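Local coordinates for uncharacterized protein lp_2664 (Lactobacillus plantarum WCFS1, PDB 2PJQ) that is of unknown function but carries an HD domain, and so is probably related to metal-dependent phosphohydrolases, at residues V124-R129 with A188-D193. Numbering follows the deposited sequence.
Sequences VQDADR and ALMNTD
A partly buried, hydrogen-bonded carboxylate-to-backbone contact ties the buried side chain of Asp126, on helix 119-130 of the HD domain, to Asn191 and Thr192 in the turn between helices 186-189 and 193-198. The CA atoms of Asp126 and Met190 lie 5.5 Å apart, the nearest such pair. With CG anti to its carbonyl carbon (chi1 -76°), Asp126 extends its carboxylate to successive backbone amides. Asn191 N donates to Asp126 OD1 at 2.7 Å, on the syn side and 20° out of the carboxylate plane. As modelled, Thr192 N gives Asp126 OD2 a nearly straight bond, and Thr192 OG1 donates to the anti lone pair of the same oxygen. This two-amide grip fixes the rotation of the carboxylate. Selenomethionine Met190, bent at chi2 and chi3, brings SE to 3.4 Å from Asp126 OD1 and continues onto Ala195 and Lys196, while Leu45 of helix 32-49 touches both Asp126 and Thr192. Farther along, Leu189 CB lies 3.9 Å from Arg129 NH1, oblique to the guanidinium. With an alanine here instead of Asp126, the amides of Asn191 and Thr192 would probably lose this acceptor and the turn be freer to shift. Two positions on, Asp128 touches His63, consistent with the H...HD...D pattern of HD-domain proteins; the contact joins the turn between helices 186-189 and 193-198 to a helix that carries the last Asp of a possible HD-type metal site, with no metal bound here.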
ATOM      1  N   VAL B 124      -4.198 -19.440  16.155  1.00 11.90           N
ATOM      2  CA  VAL B 124      -4.488 -18.997  14.796  1.00 12.27           C
ATOM      3  C   VAL B 124      -4.508 -17.465  14.819  1.00 13.25           C
ATOM      4  O   VAL B 124      -3.806 -16.803  14.050  1.00 13.51           O
ATOM      5  CB  VAL B 124      -5.861 -19.544  14.297  1.00 10.39           C
ATOM      6  CG1 VAL B 124      -5.959 -19.449  12.776  1.00  8.62           C
ATOM      7  CG2 VAL B 124      -6.025 -20.979  14.723  1.00  8.74           C
ATOM      8  N   GLN B 125      -5.290 -16.906  15.732  1.00 13.89           N
ATOM      9  CA  GLN B 125      -5.401 -15.457  15.863  1.00 13.71           C
ATOM     10  C   GLN B 125      -4.040 -14.758  15.987  1.00 13.13           C
ATOM     11  O   GLN B 125      -3.741 -13.808  15.248  1.00 11.38           O
ATOM     12  CB  GLN B 125      -6.270 -15.116  17.072  1.00 10.50           C
ATOM     13  CG  GLN B 125      -6.302 -13.644  17.386  1.00 12.35           C
ATOM     14  CD  GLN B 125      -7.276 -13.295  18.489  1.00 13.96           C
ATOM     15  OE1 GLN B 125      -8.491 -13.278  18.281  1.00 11.73           O
ATOM     16  NE2 GLN B 125      -6.744 -13.012  19.676  1.00 16.04           N
ATOM     17  N   ASP B 126      -3.221 -15.214  16.928  1.00  9.42           N
ATOM     18  CA  ASP B 126      -1.906 -14.613  17.118  1.00  8.48           C
ATOM     19  C   ASP B 126      -1.076 -14.710  15.851  1.00  9.56           C
ATOM     20  O   ASP B 126      -0.316 -13.810  15.518  1.00 10.49           O
ATOM     21  CB  ASP B 126      -1.173 -15.299  18.260  1.00  7.14           C
ATOM     22  CG  ASP B 126      -1.687 -14.871  19.610  1.00  5.81           C
ATOM     23  OD1 ASP B 126      -2.399 -13.841  19.669  1.00  9.51           O
ATOM     24  OD2 ASP B 126      -1.367 -15.548  20.608  1.00  1.00           O
ATOM     25  N   ALA B 127      -1.224 -15.812  15.135  1.00 12.12           N
ATOM     26  CA  ALA B 127      -0.476 -15.996  13.909  1.00 12.99           C
ATOM     27  C   ALA B 127      -0.958 -15.012  12.851  1.00 14.02           C
ATOM     28  O   ALA B 127      -0.157 -14.339  12.195  1.00 13.71           O
ATOM     29  CB  ALA B 127      -0.642 -17.411  13.416  1.00 13.52           C
ATOM     30  N   ASP B 128      -2.274 -14.919  12.700  1.00 11.80           N
ATOM     31  CA  ASP B 128      -2.845 -14.035  11.698  1.00 11.06           C
ATOM     32  C   ASP B 128      -2.492 -12.572  11.949  1.00 10.83           C
ATOM     33  O   ASP B 128      -2.076 -11.864  11.036  1.00 10.33           O
ATOM     34  CB  ASP B 128      -4.360 -14.206  11.650  1.00 14.69           C
ATOM     35  CG  ASP B 128      -4.932 -13.855  10.300  1.00 18.59           C
ATOM     36  OD1 ASP B 128      -4.628 -14.585   9.333  1.00 22.57           O
ATOM     37  OD2 ASP B 128      -5.674 -12.856  10.195  1.00 20.14           O
ATOM     38  N   ARG B 129      -2.665 -12.113  13.183  1.00 13.24           N
ATOM     39  CA  ARG B 129      -2.358 -10.724  13.509  1.00 12.46           C
ATOM     40  C   ARG B 129      -0.877 -10.461  13.394  1.00 11.22           C
ATOM     41  O   ARG B 129      -0.462  -9.405  12.917  1.00 10.51           O
ATOM     42  CB  ARG B 129      -2.844 -10.383  14.918  1.00 13.42           C
ATOM     43  CG  ARG B 129      -4.356 -10.266  14.989  1.00 14.80           C
ATOM     44  CD  ARG B 129      -4.887 -10.233  16.408  1.00 15.61           C
ATOM     45  NE  ARG B 129      -6.343 -10.272  16.390  1.00 19.24           N
ATOM     46  CZ  ARG B 129      -7.116 -10.201  17.468  1.00 22.02           C
ATOM     47  NH1 ARG B 129      -6.574 -10.082  18.678  1.00 19.76           N
ATOM     48  NH2 ARG B 129      -8.438 -10.254  17.332  1.00 22.80           N
ATOM     49  N   ALA B 188      -0.667  -6.119  22.109  1.00 11.35           N
ATOM     50  CA  ALA B 188      -1.017  -6.103  23.511  1.00  9.56           C
ATOM     51  C   ALA B 188      -2.060  -7.182  23.670  1.00  9.20           C
ATOM     52  O   ALA B 188      -2.232  -7.734  24.754  1.00  9.23           O
ATOM     53  CB  ALA B 188      -1.587  -4.743  23.893  1.00  9.79           C
ATOM     54  N   LEU B 189      -2.736  -7.483  22.565  1.00  8.91           N
ATOM     55  CA  LEU B 189      -3.795  -8.477  22.549  1.00 11.03           C
ATOM     56  C   LEU B 189      -3.269  -9.865  22.213  1.00 13.14           C
ATOM     57  O   LEU B 189      -3.975 -10.861  22.344  1.00 16.17           O
ATOM     58  CB  LEU B 189      -4.892  -8.059  21.560  1.00  9.43           C
ATOM     59  CG  LEU B 189      -5.671  -6.782  21.925  1.00 10.61           C
ATOM     60  CD1 LEU B 189      -6.778  -6.473  20.914  1.00  7.56           C
ATOM     61  CD2 LEU B 189      -6.268  -6.972  23.287  1.00  9.33           C
HETATM   62  N   MSE B 190      -2.022  -9.931  21.784  1.00 13.95           N
HETATM   63  CA  MSE B 190      -1.412 -11.199  21.440  1.00 16.06           C
HETATM   64  C   MSE B 190      -1.664 -12.163  22.616  1.00 16.28           C
HETATM   65  O   MSE B 190      -1.610 -11.755  23.778  1.00 16.10           O
HETATM   66  CB  MSE B 190       0.090 -10.969  21.225  1.00 23.21           C
HETATM   67  CG  MSE B 190       0.698 -11.709  20.062  1.00 27.22           C
HETATM   68 SE   MSE B 190      -0.259 -11.464  18.403  1.00 33.25          SE
HETATM   69  CE  MSE B 190       0.136  -9.611  18.010  1.00 28.15           C
ATOM     70  N   ASN B 191      -1.938 -13.431  22.323  1.00 17.95           N
ATOM     71  CA  ASN B 191      -2.198 -14.424  23.367  1.00 18.30           C
ATOM     72  C   ASN B 191      -0.947 -15.190  23.815  1.00 19.82           C
ATOM     73  O   ASN B 191      -0.610 -15.213  24.998  1.00 20.55           O
ATOM     74  CB  ASN B 191      -3.225 -15.443  22.876  1.00 18.07           C
ATOM     75  CG  ASN B 191      -4.568 -14.832  22.591  1.00 17.33           C
ATOM     76  OD1 ASN B 191      -5.219 -14.308  23.487  1.00 17.80           O
ATOM     77  ND2 ASN B 191      -4.999 -14.904  21.338  1.00 17.18           N
ATOM     78  N   THR B 192      -0.283 -15.834  22.856  1.00 20.13           N
ATOM     79  CA  THR B 192       0.926 -16.632  23.090  1.00 20.38           C
ATOM     80  C   THR B 192       2.097 -15.844  23.684  1.00 20.37           C
ATOM     81  O   THR B 192       2.334 -14.703  23.308  1.00 19.44           O
ATOM     82  CB  THR B 192       1.445 -17.230  21.775  1.00 19.95           C
ATOM     83  OG1 THR B 192       0.365 -17.377  20.846  1.00 17.17           O
ATOM     84  CG2 THR B 192       2.097 -18.576  22.039  1.00 22.29           C
ATOM     85  N   ASP B 193       2.851 -16.451  24.595  1.00 23.69           N
ATOM     86  CA  ASP B 193       3.986 -15.731  25.157  1.00 24.36           C
ATOM     87  C   ASP B 193       5.011 -15.508  24.064  1.00 24.22           C
ATOM     88  O   ASP B 193       5.599 -14.432  23.968  1.00 25.37           O
ATOM     89  CB  ASP B 193       4.631 -16.492  26.318  1.00 23.57           C
ATOM     90  CG  ASP B 193       3.988 -16.168  27.657  1.00 26.49           C
ATOM     91  OD1 ASP B 193       3.429 -15.054  27.788  1.00 26.92           O
ATOM     92  OD2 ASP B 193       4.057 -17.013  28.581  1.00 27.03           O
TER